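Local coordinates for naphthalene dioxygenase large subunit (Rhodococcus sp., PDB 2B1X), which is the large subunit of a Rieske-type dioxygenase, pairing a Rieske [2Fe-2S] domain with a catalytic domain that holds a single iron, at residues R143-L148 / G157-H162; H44-L49 / P161-L166; Q70-R75 / R82-A87; R40-A45 / V298-S303. All coordinates share one frame; numbering follows the deposited sequence.

Contact 1 (R143-L148 / G157-H162)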
loop_
_atom_site.group_PDB
_atom_site.type_symbol
_atom_site.label_atom_id
_atom_site.label_comp_id
_atom_site.label_asym_id
_atom_site.label_seq_id
_atom_site.Cartn_x
_atom_site.Cartn_y
_atom_site.Cartn_z
ATOM N N ARG A 143 16.130 -20.238 -19.824
ATOM C CA ARG A 143 14.964 -21.092 -20.114
ATOM C C ARG A 143 14.078 -20.498 -21.200
ATOM O O ARG A 143 13.580 -19.383 -21.060
ATOM C CB ARG A 143 14.132 -21.375 -18.868
ATOM C CG ARG A 143 14.894 -22.110 -17.797
ATOM C CD ARG A 143 14.080 -22.321 -16.530
ATOM N NE ARG A 143 13.030 -23.328 -16.734
ATOM C CZ ARG A 143 11.934 -23.402 -16.006
ATOM N NH1 ARG A 143 11.737 -22.522 -15.031
ATOM N NH2 ARG A 143 11.044 -24.361 -16.243
ATOM N N PRO A 144 13.856 -21.258 -22.266
ATOM C CA PRO A 144 13.021 -20.784 -23.361
ATOM C C PRO A 144 11.556 -20.741 -22.926
ATOM O O PRO A 144 11.135 -21.517 -22.052
ATOM C CB PRO A 144 13.217 -21.856 -24.458
ATOM C CG PRO A 144 14.248 -22.794 -23.989
ATOM C CD PRO A 144 14.365 -22.628 -22.496
ATOM N N MET A 145 10.815 -19.799 -23.489
ATOM C CA MET A 145 9.347 -19.889 -23.538
ATOM C C MET A 145 9.004 -21.274 -24.119
ATOM O O MET A 145 9.479 -21.610 -25.199
ATOM C CB MET A 145 8.815 -18.789 -24.465
ATOM C CG MET A 145 7.291 -18.804 -24.724
ATOM S SD MET A 145 6.420 -18.455 -23.145
ATOM C CE MET A 145 6.763 -16.665 -23.102
ATOM N N PRO A 146 8.228 -22.082 -23.396
ATOM C CA PRO A 146 7.922 -23.450 -23.823
ATOM C C PRO A 146 7.323 -23.497 -25.218
ATOM O O PRO A 146 7.677 -24.373 -25.972
ATOM C CB PRO A 146 6.915 -23.925 -22.769
ATOM C CG PRO A 146 7.279 -23.135 -21.539
ATOM C CD PRO A 146 7.637 -21.766 -22.074
ATOM N N ASN A 147 6.428 -22.568 -25.546
ATOM C CA ASN A 147 5.906 -22.469 -26.889
ATOM C C ASN A 147 5.928 -21.005 -27.366
ATOM O O ASN A 147 5.362 -20.125 -26.717
ATOM C CB ASN A 147 4.491 -23.069 -26.950
ATOM C CG ASN A 147 4.438 -24.364 -27.723
ATOM O OD1 ASN A 147 4.902 -24.434 -28.850
ATOM N ND2 ASN A 147 3.854 -25.380 -27.135
ATOM N N LEU A 148 6.608 -20.754 -28.479
ATOM C CA LEU A 148 6.699 -19.399 -29.017
ATOM C C LEU A 148 6.386 -19.411 -30.501
ATOM O O LEU A 148 6.885 -20.264 -31.234
ATOM C CB LEU A 148 8.101 -18.808 -28.799
ATOM C CG LEU A 148 8.366 -17.331 -29.182
ATOM C CD1 LEU A 148 7.849 -16.348 -28.143
ATOM C CD2 LEU A 148 9.884 -17.086 -29.406
ATOM N N GLY A 157 3.207 -16.306 -26.813
ATOM C CA GLY A 157 3.819 -17.399 -26.092
ATOM C C GLY A 157 2.833 -18.173 -25.264
ATOM O O GLY A 157 1.759 -17.665 -24.851
ATOM N N SER A 158 3.166 -19.429 -25.042
ATOM C CA SER A 158 2.372 -20.268 -24.158
ATOM C C SER A 158 3.319 -20.976 -23.196
ATOM O O SER A 158 4.431 -21.382 -23.571
ATOM C CB SER A 158 1.516 -21.278 -24.940
ATOM O OG SER A 158 1.030 -22.284 -24.055
ATOM N N LEU A 159 2.875 -21.116 -21.958
ATOM C CA LEU A 159 3.652 -21.822 -20.943
ATOM C C LEU A 159 3.566 -23.353 -21.062
ATOM O O LEU A 159 4.265 -24.084 -20.334
ATOM C CB LEU A 159 3.185 -21.357 -19.556
ATOM C CG LEU A 159 4.041 -20.302 -18.849
ATOM C CD1 LEU A 159 5.111 -19.575 -19.723
ATOM C CD2 LEU A 159 3.218 -19.337 -18.000
ATOM N N ASP A 160 2.695 -23.828 -21.954
ATOM C CA ASP A 160 2.378 -25.245 -22.091
ATOM C C ASP A 160 3.130 -25.824 -23.304
ATOM O O ASP A 160 2.896 -25.414 -24.453
ATOM C CB ASP A 160 0.856 -25.403 -22.226
ATOM C CG ASP A 160 0.406 -26.851 -22.417
ATOM O OD1 ASP A 160 1.232 -27.799 -22.386
ATOM O OD2 ASP A 160 -0.794 -27.116 -22.573
ATOM N N PRO A 161 4.085 -26.712 -23.049
ATOM C CA PRO A 161 4.873 -27.309 -24.129
ATOM C C PRO A 161 4.018 -28.144 -25.073
ATOM O O PRO A 161 4.418 -28.329 -26.226
ATOM C CB PRO A 161 5.917 -28.172 -23.382
ATOM C CG PRO A 161 5.429 -28.311 -22.041
ATOM C CD PRO A 161 4.508 -27.187 -21.726
ATOM N N HIS A 162 2.849 -28.587 -24.609
ATOM C CA HIS A 162 1.964 -29.465 -25.389
ATOM C C HIS A 162 0.736 -28.729 -25.953
ATOM O O HIS A 162 -0.226 -29.361 -26.377
ATOM C CB HIS A 162 1.520 -30.669 -24.547
ATOM C CG HIS A 162 2.652 -31.411 -23.919
ATOM N ND1 HIS A 162 3.642 -32.020 -24.659
ATOM C CD2 HIS A 162 2.971 -31.620 -22.619
ATOM C CE1 HIS A 162 4.515 -32.583 -23.847
ATOM N NE2 HIS A 162 4.135 -32.351 -22.602
#
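Asn147 and Ser158 face each other as an antiparallel hydrogen-bonded pair, their CA atoms 5.0 Å apart, where strands 147-151 and 154-158 of a beta hairpin come to their open end. Both backbone bonds form: Asn147 N gives to Ser158 O (3.0 Å) and Ser158 N to Asn147 O (2.8 Å). The next pair inward, Leu148 with Gly157, is non-hydrogen-bonded, and Gly157 CA adds a C-H contact to Asn147 O. Past the last paired residues the side chain of Asn147 takes over from the backbone: ND2 reaches Asp160 O at 2.8 Å, nearly straight (170°), on a lone pair of that carbonyl and in the plane of the amide. This ties the 159-162 turn to the hairpin. Two further bonds shape residues 158-162: an ST turn, with Ser158 OG accepting from Asp160 N, and an Asx turn, with Asp160 OD1 accepting from His162 N; Ser158 OG bonds to His44 O as well. On the apolar side, the bend of Met145 at chi2 (65°) lays SD 3.8 Å from Leu159 CD1, the two side chains crossing at about a right angle. The Pro146 ring rests with CG 3.4 Å from Leu159 O, and Phe387 of the second large subunit packs on it. Such a hairpin, followed by an ST turn and an Asx turn, belongs to the three-stranded antiparallel sheet 47-51, 154-158, 147-151.

Contact 2 (H44-L49 / P161-L166)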
loop_
_atom_site.group_PDB
_atom_site.type_symbol
_atom_site.label_atom_id
_atom_site.label_comp_id
_atom_site.label_asym_id
_atom_site.label_seq_id
_atom_site.Cartn_x
_atom_site.Cartn_y
_atom_site.Cartn_z
ATOM N N HIS A 44 -1.759 -22.062 -19.861
ATOM C CA HIS A 44 -2.046 -22.911 -21.012
ATOM C C HIS A 44 -2.273 -22.152 -22.317
ATOM O O HIS A 44 -1.795 -22.563 -23.354
ATOM C CB HIS A 44 -3.222 -23.827 -20.698
ATOM C CG HIS A 44 -2.876 -24.903 -19.722
ATOM N ND1 HIS A 44 -2.944 -24.725 -18.353
ATOM C CD2 HIS A 44 -2.414 -26.160 -19.916
ATOM C CE1 HIS A 44 -2.548 -25.831 -17.748
ATOM N NE2 HIS A 44 -2.234 -26.722 -18.675
ATOM N N ALA A 45 -2.974 -21.028 -22.250
ATOM C CA ALA A 45 -3.382 -20.289 -23.428
ATOM C C ALA A 45 -2.209 -19.606 -24.097
ATOM O O ALA A 45 -1.139 -19.483 -23.507
ATOM C CB ALA A 45 -4.434 -19.250 -23.045
ATOM N N TRP A 46 -2.405 -19.193 -25.350
ATOM C CA TRP A 46 -1.412 -18.404 -26.058
ATOM C C TRP A 46 -1.660 -16.942 -25.685
ATOM O O TRP A 46 -2.773 -16.436 -25.878
ATOM C CB TRP A 46 -1.565 -18.573 -27.573
ATOM C CG TRP A 46 -1.011 -19.850 -28.104
ATOM C CD1 TRP A 46 -1.682 -21.019 -28.284
ATOM C CD2 TRP A 46 0.345 -20.106 -28.472
ATOM N NE1 TRP A 46 -0.837 -21.989 -28.776
ATOM C CE2 TRP A 46 0.415 -21.447 -28.911
ATOM C CE3 TRP A 46 1.513 -19.321 -28.511
ATOM C CZ2 TRP A 46 1.597 -22.020 -29.391
ATOM C CZ3 TRP A 46 2.683 -19.887 -28.974
ATOM C CH2 TRP A 46 2.723 -21.225 -29.405
ATOM N N VAL A 47 -0.608 -16.261 -25.245
ATOM C CA VAL A 47 -0.685 -14.877 -24.756
ATOM C C VAL A 47 0.206 -13.953 -25.611
ATOM O O VAL A 47 1.338 -14.294 -25.934
ATOM C CB VAL A 47 -0.207 -14.811 -23.296
ATOM C CG1 VAL A 47 -0.163 -13.343 -22.783
ATOM C CG2 VAL A 47 -1.055 -15.774 -22.407
ATOM N N PHE A 48 -0.338 -12.800 -26.011
ATOM C CA PHE A 48 0.401 -11.871 -26.844
ATOM C C PHE A 48 1.536 -11.215 -26.019
ATOM O O PHE A 48 1.328 -10.782 -24.865
ATOM C CB PHE A 48 -0.537 -10.793 -27.412
ATOM C CG PHE A 48 0.189 -9.701 -28.158
ATOM C CD1 PHE A 48 0.629 -9.896 -29.458
ATOM C CD2 PHE A 48 0.453 -8.487 -27.534
ATOM C CE1 PHE A 48 1.334 -8.884 -30.143
ATOM C CE2 PHE A 48 1.156 -7.488 -28.175
ATOM C CZ PHE A 48 1.586 -7.665 -29.505
ATOM N N LEU A 49 2.720 -11.139 -26.628
ATOM C CA LEU A 49 3.906 -10.577 -25.975
ATOM C C LEU A 49 4.399 -9.274 -26.619
ATOM O O LEU A 49 4.690 -8.292 -25.932
ATOM C CB LEU A 49 5.049 -11.576 -26.072
ATOM C CG LEU A 49 4.759 -12.951 -25.433
ATOM C CD1 LEU A 49 5.859 -13.943 -25.718
ATOM C CD2 LEU A 49 4.579 -12.776 -23.950
ATOM N N PRO A 161 4.085 -26.712 -23.049
ATOM C CA PRO A 161 4.873 -27.309 -24.129
ATOM C C PRO A 161 4.018 -28.144 -25.073
ATOM O O PRO A 161 4.418 -28.329 -26.226
ATOM C CB PRO A 161 5.917 -28.172 -23.382
ATOM C CG PRO A 161 5.429 -28.311 -22.041
ATOM C CD PRO A 161 4.508 -27.187 -21.726
ATOM N N HIS A 162 2.849 -28.587 -24.609
ATOM C CA HIS A 162 1.964 -29.465 -25.389
ATOM C C HIS A 162 0.736 -28.729 -25.953
ATOM O O HIS A 162 -0.226 -29.361 -26.377
ATOM C CB HIS A 162 1.520 -30.669 -24.547
ATOM C CG HIS A 162 2.652 -31.411 -23.919
ATOM N ND1 HIS A 162 3.642 -32.020 -24.659
ATOM C CD2 HIS A 162 2.971 -31.620 -22.619
ATOM C CE1 HIS A 162 4.515 -32.583 -23.847
ATOM N NE2 HIS A 162 4.135 -32.351 -22.602
ATOM N N ALA A 163 0.788 -27.401 -25.959
ATOM C CA ALA A 163 -0.269 -26.585 -26.523
ATOM C C ALA A 163 -0.485 -26.916 -27.998
ATOM O O ALA A 163 0.448 -27.328 -28.711
ATOM C CB ALA A 163 0.062 -25.136 -26.371
ATOM N N ASP A 164 -1.717 -26.721 -28.454
ATOM C CA ASP A 164 -1.993 -26.719 -29.881
ATOM C C ASP A 164 -1.193 -25.584 -30.495
ATOM O O ASP A 164 -0.895 -24.587 -29.817
ATOM C CB ASP A 164 -3.493 -26.483 -30.151
ATOM C CG ASP A 164 -4.348 -27.676 -29.761
ATOM O OD1 ASP A 164 -3.861 -28.822 -29.917
ATOM O OD2 ASP A 164 -5.511 -27.564 -29.282
ATOM N N SER A 165 -0.839 -25.722 -31.765
ATOM C CA SER A 165 -0.068 -24.685 -32.430
ATOM C C SER A 165 -0.837 -23.373 -32.415
ATOM O O SER A 165 -2.071 -23.367 -32.426
ATOM C CB SER A 165 0.265 -25.103 -33.860
ATOM O OG SER A 165 -0.831 -24.895 -34.728
ATOM N N LEU A 166 -0.109 -22.264 -32.404
ATOM C CA LEU A 166 -0.724 -20.945 -32.534
ATOM C C LEU A 166 -1.790 -20.919 -33.626
ATOM O O LEU A 166 -2.914 -20.438 -33.403
ATOM C CB LEU A 166 0.334 -19.871 -32.806
ATOM C CG LEU A 166 0.222 -18.429 -32.252
ATOM C CD1 LEU A 166 0.574 -17.374 -33.311
ATOM C CD2 LEU A 166 -1.102 -18.028 -31.490
#
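Trp46 carries nearly the whole contact, meeting residues 163-166 where the link from strand 154-158 enters helix 166-170; the three-stranded antiparallel sheet is thereby joined to an N-capped helix start. The tight part is the indole. Its CG lies anti to the carbonyl carbon (chi1 -78°), which swings the ring toward the link, and Leu166 packs over one face: Leu166 CA stands 4.0 Å from the centroid of the five-membered ring, 20° off its normal, a CH-pi contact. Leu166 CD2 continues the cover at 3.8 Å from Trp46 CG, while Leu166 N sits above the rim of the indole. Tyr169, one turn further along the helix, also meets the ring.

Toward Ala163 and His44 the fit slackens. Ala163 CB comes obliquely to within 4.1 Å of Trp46 NE1 and 4.4 Å of His44 O, and the carboxylate of Asp164 points off from residues 44-49. Ser165, exposed, turns its OG to the helix instead, capping Asp168 N. The imidazole of His44 is likewise engaged elsewhere, through ND1 to Glu39 O. One polar bond at its edge helps to fix the rotation of the buried indole: Trp46 NE1 donates in the ring plane to Asp164 O, 2.8 Å away.

Contact 3 (Q70-R75 / R82-A87)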
loop_
_atom_site.group_PDB
_atom_site.type_symbol
_atom_site.label_atom_id
_atom_site.label_comp_id
_atom_site.label_asym_id
_atom_site.label_seq_id
_atom_site.Cartn_x
_atom_site.Cartn_y
_atom_site.Cartn_z
ATOM N N GLN A 70 8.318 -13.128 -16.291
ATOM C CA GLN A 70 8.934 -12.106 -17.078
ATOM C C GLN A 70 9.856 -12.723 -18.126
ATOM O O GLN A 70 10.705 -13.545 -17.786
ATOM C CB GLN A 70 9.697 -11.167 -16.143
ATOM C CG GLN A 70 10.066 -9.847 -16.783
ATOM C CD GLN A 70 10.936 -9.006 -15.864
ATOM O OE1 GLN A 70 12.030 -9.395 -15.582
ATOM N NE2 GLN A 70 10.445 -7.856 -15.419
ATOM N N PHE A 71 9.679 -12.308 -19.391
ATOM C CA PHE A 71 10.406 -12.870 -20.521
ATOM C C PHE A 71 11.107 -11.804 -21.315
ATOM O O PHE A 71 10.535 -10.741 -21.563
ATOM C CB PHE A 71 9.465 -13.666 -21.447
ATOM C CG PHE A 71 8.950 -14.915 -20.828
ATOM C CD1 PHE A 71 7.774 -14.898 -20.061
ATOM C CD2 PHE A 71 9.668 -16.113 -20.957
ATOM C CE1 PHE A 71 7.303 -16.077 -19.441
ATOM C CE2 PHE A 71 9.209 -17.299 -20.344
ATOM C CZ PHE A 71 8.035 -17.271 -19.569
ATOM N N ILE A 72 12.356 -12.070 -21.703
ATOM C CA ILE A 72 13.012 -11.248 -22.727
ATOM C C ILE A 72 12.554 -11.738 -24.106
ATOM O O ILE A 72 12.682 -12.931 -24.432
ATOM C CB ILE A 72 14.568 -11.385 -22.623
ATOM C CG1 ILE A 72 15.078 -10.855 -21.284
ATOM C CG2 ILE A 72 15.253 -10.659 -23.738
ATOM C CD1 ILE A 72 16.466 -11.434 -20.942
ATOM N N VAL A 73 12.022 -10.820 -24.912
ATOM C CA VAL A 73 11.608 -11.174 -26.249
ATOM C C VAL A 73 12.549 -10.417 -27.163
ATOM O O VAL A 73 12.559 -9.204 -27.138
ATOM C CB VAL A 73 10.104 -10.811 -26.500
ATOM C CG1 VAL A 73 9.694 -11.127 -27.969
ATOM C CG2 VAL A 73 9.228 -11.570 -25.518
ATOM N N CYS A 74 13.372 -11.126 -27.923
ATOM C CA CYS A 74 14.444 -10.460 -28.659
ATOM C C CYS A 74 14.674 -11.030 -30.047
ATOM O O CYS A 74 14.207 -12.121 -30.367
ATOM C CB CYS A 74 15.745 -10.468 -27.852
ATOM S SG CYS A 74 16.460 -12.103 -27.534
ATOM N N ARG A 75 15.334 -10.249 -30.889
ATOM C CA ARG A 75 15.833 -10.740 -32.165
ATOM C C ARG A 75 17.309 -10.997 -31.922
ATOM O O ARG A 75 18.062 -10.075 -31.567
ATOM C CB ARG A 75 15.639 -9.704 -33.281
ATOM C CG ARG A 75 15.919 -10.258 -34.715
ATOM C CD ARG A 75 15.586 -9.289 -35.833
ATOM N NE ARG A 75 14.207 -8.795 -35.792
ATOM C CZ ARG A 75 13.161 -9.352 -36.409
ATOM N NH1 ARG A 75 13.292 -10.455 -37.122
ATOM N NH2 ARG A 75 11.973 -8.798 -36.302
ATOM N N ARG A 82 13.485 -14.880 -30.204
ATOM C CA ARG A 82 13.609 -15.662 -28.986
ATOM C C ARG A 82 12.727 -15.099 -27.906
ATOM O O ARG A 82 12.433 -13.901 -27.913
ATOM C CB ARG A 82 15.045 -15.595 -28.456
ATOM C CG ARG A 82 16.066 -16.050 -29.437
ATOM C CD ARG A 82 16.176 -17.552 -29.512
ATOM N NE ARG A 82 17.138 -18.006 -30.516
ATOM C CZ ARG A 82 17.714 -19.202 -30.484
ATOM N NH1 ARG A 82 17.428 -20.054 -29.487
ATOM N NH2 ARG A 82 18.581 -19.551 -31.437
ATOM N N GLY A 83 12.322 -15.979 -26.988
ATOM C CA GLY A 83 11.676 -15.626 -25.743
ATOM C C GLY A 83 12.400 -16.378 -24.627
ATOM O O GLY A 83 12.365 -17.602 -24.601
ATOM N N HIS A 84 13.070 -15.628 -23.742
ATOM C CA HIS A 84 13.878 -16.173 -22.656
ATOM C C HIS A 84 13.310 -15.768 -21.326
ATOM O O HIS A 84 13.116 -14.578 -21.097
ATOM C CB HIS A 84 15.275 -15.539 -22.645
ATOM C CG HIS A 84 16.018 -15.602 -23.935
ATOM N ND1 HIS A 84 16.346 -16.796 -24.558
ATOM C CD2 HIS A 84 16.572 -14.619 -24.680
ATOM C CE1 HIS A 84 17.025 -16.535 -25.659
ATOM N NE2 HIS A 84 17.196 -15.227 -25.741
ATOM N N LEU A 85 13.120 -16.711 -20.405
ATOM C CA LEU A 85 12.770 -16.355 -19.044
ATOM C C LEU A 85 13.858 -15.448 -18.463
ATOM O O LEU A 85 15.060 -15.790 -18.494
ATOM C CB LEU A 85 12.585 -17.617 -18.156
ATOM C CG LEU A 85 12.202 -17.357 -16.683
ATOM C CD1 LEU A 85 10.743 -16.904 -16.619
ATOM C CD2 LEU A 85 12.424 -18.622 -15.811
ATOM N N ASN A 86 13.452 -14.304 -17.911
ATOM C CA ASN A 86 14.401 -13.302 -17.445
ATOM C C ASN A 86 14.936 -13.592 -16.040
ATOM O O ASN A 86 14.794 -12.778 -15.106
ATOM C CB ASN A 86 13.774 -11.920 -17.518
ATOM C CG ASN A 86 14.780 -10.810 -17.277
ATOM O OD1 ASN A 86 15.984 -11.025 -17.364
ATOM N ND2 ASN A 86 14.283 -9.619 -16.931
ATOM N N ALA A 87 15.575 -14.747 -15.910
ATOM C CA ALA A 87 15.966 -15.304 -14.622
ATOM C C ALA A 87 17.214 -16.096 -14.869
ATOM O O ALA A 87 17.168 -17.121 -15.546
ATOM C CB ALA A 87 14.849 -16.204 -14.044
#
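Phe71 to Cys74 pair antiparallel with Arg82 to Leu85, strands 70-75 and 82-85 running at 154° and their axes approaching to 4.3 Å. This is a beta hairpin of the Rieske domain; strand 81-85 is the last of four antiparallel strands, and residues 143-145 bond to its backbone. Ile72 with His84 and Cys74 with Arg82 are the hydrogen-bonded pairs, two backbone bonds each; Phe71-Leu85 and Val73-Gly83 are the non-hydrogen-bonded ones. On the face of Phe71 and Leu85, Leu85 CD1 lies over one side of the phenyl ring, near its rim and 4.0 Å from Phe71 CZ. Met145 of the same chain, and Phe387 of the second large subunit, add to the packing of that ring. On the other face Cys74 SG lies obliquely to the imidazole of His84, 3.7 Å from NE2, whose hydrogen-bond partner is Asn117 O. Arg82 lends its CB to Cys74 SG, then bends at chi2 and leaves for a salt bridge with Asp76.

Beyond the paired residues, Asn86 centres an inverse gamma turn, yet its N still bonds Gln70 O at 2.9 Å. Ile72 CD1 rests 3.6 Å from Asn86 OD1. The Gln70 and Asn86 side chains lie alongside each other, amide planes 29° apart. Gln94 NE2 also bonds Gln70 OE1, and Asn86 ND2 also bonds Cys96 O. Asn86 ND2 reaches Gln70 OE1 at 2.6 Å through a bent bond (137°), from above the carbonyl plane.

Contact 4 (R40-A45 / V298-S303)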
loop_
_atom_site.group_PDB
_atom_site.type_symbol
_atom_site.label_atom_id
_atom_site.label_comp_id
_atom_site.label_asym_id
_atom_site.label_seq_id
_atom_site.Cartn_x
_atom_site.Cartn_y
_atom_site.Cartn_z
ATOM N N ARG A 40 -4.704 -22.238 -14.981
ATOM C CA ARG A 40 -5.560 -22.913 -15.936
ATOM C C ARG A 40 -5.792 -22.113 -17.193
ATOM O O ARG A 40 -5.953 -22.711 -18.263
ATOM C CB ARG A 40 -6.863 -23.364 -15.299
ATOM C CG ARG A 40 -6.581 -24.420 -14.276
ATOM C CD ARG A 40 -7.617 -25.442 -14.086
ATOM N NE ARG A 40 -7.169 -26.422 -13.093
ATOM C CZ ARG A 40 -7.945 -27.337 -12.525
ATOM N NH1 ARG A 40 -9.247 -27.418 -12.844
ATOM N NH2 ARG A 40 -7.395 -28.169 -11.642
ATOM N N ILE A 41 -5.771 -20.780 -17.089
ATOM C CA ILE A 41 -5.789 -19.959 -18.308
ATOM C C ILE A 41 -4.388 -19.548 -18.742
ATOM O O ILE A 41 -3.968 -19.926 -19.808
ATOM C CB ILE A 41 -6.730 -18.712 -18.185
ATOM C CG1 ILE A 41 -8.164 -19.093 -18.581
ATOM C CG2 ILE A 41 -6.296 -17.628 -19.108
ATOM C CD1 ILE A 41 -8.915 -19.811 -17.535
ATOM N N PHE A 42 -3.664 -18.818 -17.887
ATOM C CA PHE A 42 -2.406 -18.191 -18.294
ATOM C C PHE A 42 -1.239 -19.157 -18.394
ATOM O O PHE A 42 -0.247 -18.873 -19.078
ATOM C CB PHE A 42 -2.109 -16.921 -17.465
ATOM C CG PHE A 42 -3.102 -15.807 -17.720
ATOM C CD1 PHE A 42 -4.110 -15.516 -16.780
ATOM C CD2 PHE A 42 -3.083 -15.097 -18.915
ATOM C CE1 PHE A 42 -5.044 -14.556 -17.023
ATOM C CE2 PHE A 42 -4.022 -14.098 -19.178
ATOM C CZ PHE A 42 -5.008 -13.817 -18.243
ATOM N N GLY A 43 -1.372 -20.315 -17.750
ATOM C CA GLY A 43 -0.410 -21.379 -17.928
ATOM C C GLY A 43 -0.658 -22.279 -19.132
ATOM O O GLY A 43 0.168 -23.148 -19.426
ATOM N N HIS A 44 -1.759 -22.062 -19.861
ATOM C CA HIS A 44 -2.046 -22.911 -21.012
ATOM C C HIS A 44 -2.273 -22.152 -22.317
ATOM O O HIS A 44 -1.795 -22.563 -23.354
ATOM C CB HIS A 44 -3.222 -23.827 -20.698
ATOM C CG HIS A 44 -2.876 -24.903 -19.722
ATOM N ND1 HIS A 44 -2.944 -24.725 -18.353
ATOM C CD2 HIS A 44 -2.414 -26.160 -19.916
ATOM C CE1 HIS A 44 -2.548 -25.831 -17.748
ATOM N NE2 HIS A 44 -2.234 -26.722 -18.675
ATOM N N ALA A 45 -2.974 -21.028 -22.250
ATOM C CA ALA A 45 -3.382 -20.289 -23.428
ATOM C C ALA A 45 -2.209 -19.606 -24.097
ATOM O O ALA A 45 -1.139 -19.483 -23.507
ATOM C CB ALA A 45 -4.434 -19.250 -23.045
ATOM N N VAL A 298 -8.710 -11.512 -28.884
ATOM C CA VAL A 298 -8.039 -12.791 -29.020
ATOM C C VAL A 298 -7.868 -13.420 -27.615
ATOM O O VAL A 298 -7.088 -12.946 -26.784
ATOM C CB VAL A 298 -6.651 -12.628 -29.693
ATOM C CG1 VAL A 298 -6.021 -13.984 -29.932
ATOM C CG2 VAL A 298 -6.803 -11.863 -31.017
ATOM N N PHE A 299 -8.612 -14.471 -27.339
ATOM C CA PHE A 299 -8.555 -15.075 -26.009
ATOM C C PHE A 299 -7.118 -15.425 -25.625
ATOM O O PHE A 299 -6.375 -15.940 -26.457
ATOM C CB PHE A 299 -9.388 -16.345 -25.975
ATOM C CG PHE A 299 -9.588 -16.876 -24.611
ATOM C CD1 PHE A 299 -10.735 -16.547 -23.880
ATOM C CD2 PHE A 299 -8.642 -17.734 -24.051
ATOM C CE1 PHE A 299 -10.926 -17.045 -22.591
ATOM C CE2 PHE A 299 -8.812 -18.236 -22.728
ATOM C CZ PHE A 299 -9.950 -17.889 -22.012
ATOM N N PRO A 300 -6.718 -15.185 -24.376
ATOM C CA PRO A 300 -7.561 -14.537 -23.352
ATOM C C PRO A 300 -7.625 -13.004 -23.350
ATOM O O PRO A 300 -8.746 -12.482 -23.184
ATOM C CB PRO A 300 -6.953 -15.026 -22.026
ATOM C CG PRO A 300 -5.473 -15.347 -22.385
ATOM C CD PRO A 300 -5.399 -15.611 -23.853
ATOM N N ASN A 301 -6.501 -12.304 -23.484
ATOM C CA ASN A 301 -6.446 -10.918 -22.972
ATOM C C ASN A 301 -5.803 -9.927 -23.952
ATOM O O ASN A 301 -5.276 -8.902 -23.535
ATOM C CB ASN A 301 -5.727 -10.865 -21.607
ATOM C CG ASN A 301 -4.217 -11.141 -21.724
ATOM O OD1 ASN A 301 -3.790 -11.862 -22.617
ATOM N ND2 ASN A 301 -3.418 -10.543 -20.847
ATOM N N LEU A 302 -5.842 -10.234 -25.250
ATOM C CA LEU A 302 -5.419 -9.292 -26.278
ATOM C C LEU A 302 -6.661 -8.776 -26.982
ATOM O O LEU A 302 -7.420 -9.572 -27.542
ATOM C CB LEU A 302 -4.485 -9.953 -27.321
ATOM C CG LEU A 302 -4.280 -9.115 -28.629
ATOM C CD1 LEU A 302 -3.483 -7.866 -28.293
ATOM C CD2 LEU A 302 -3.611 -9.900 -29.733
ATOM N N SER A 303 -6.872 -7.457 -26.972
ATOM C CA SER A 303 -8.018 -6.895 -27.688
ATOM C C SER A 303 -7.538 -5.948 -28.793
ATOM O O SER A 303 -6.428 -5.419 -28.727
ATOM C CB SER A 303 -8.991 -6.159 -26.749
ATOM O OG SER A 303 -9.577 -7.030 -25.771
#
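Pro300 is the bump of this contact, and Ile41, Phe42 and Ala45 form the hollow that receives it. The two backbones stay well apart, Ala45 CA and Pro300 CA being 7.1 Å from each other, and side chains bridge the gap. A cis peptide bond precedes Pro300 and its ring projects from the turn between strands 293-298 and 302-309 toward the loop after helix 31-40. Each ring carbon has a different nearest neighbour: CB lies 4.0 Å from Ile41 CG2, CG 3.7 Å from Phe42 CE2, and CD 3.9 Å from Ala45 CB. Ile41 and the proline ring run antiparallel past one another, and Ile41 CG2 sits over the centre of the Phe42 ring, so that two walls of the hollow support each other. At one flank Ile41 CG1 meets the edge of the Phe299 ring, 4.1 Å from CZ; helix 422-436 packs on both residues.

At the other flank, the rim of Phe42 abuts the amide of Asn301, CE2 3.9 Å from CG, with ring and amide planes 70° apart. Asn301 ND2 also bonds Trp326 O. Within the loop, Ile41 O accepts from both His44 N and Ala45 N, which probably helps to hold the loop in this shape. Across the buried interface the partners are chiefly carbon against carbon, so the N-terminal loop and the catalytic-domain sheet are joined here by shape and apolar burial, without hydrogen bonds between the two segments.

Overall arrangement
From the N terminus, the loop after helix 31-40 opens two long closures. Contact 4 reaches 253 residues ahead to the turn before strand 302-309, and contact 2, sharing His44 and Ala45 with it, ends at residues 161-166. Contact 3, a local hairpin, nests inside both. Contact 1 follows it in series, lies within the loop of contact 4, and shares Pro161 and His162 with contact 2. Strand 154-158 sits between 147-151 and 47-51, joining contacts 1 and 2 in one sheet, while Met145 N to Gly83 O binds contact 1 to contact 3. Together they run from the Rieske hairpin to the catalytic-domain sheet; contacts 3 and 4 do not touch.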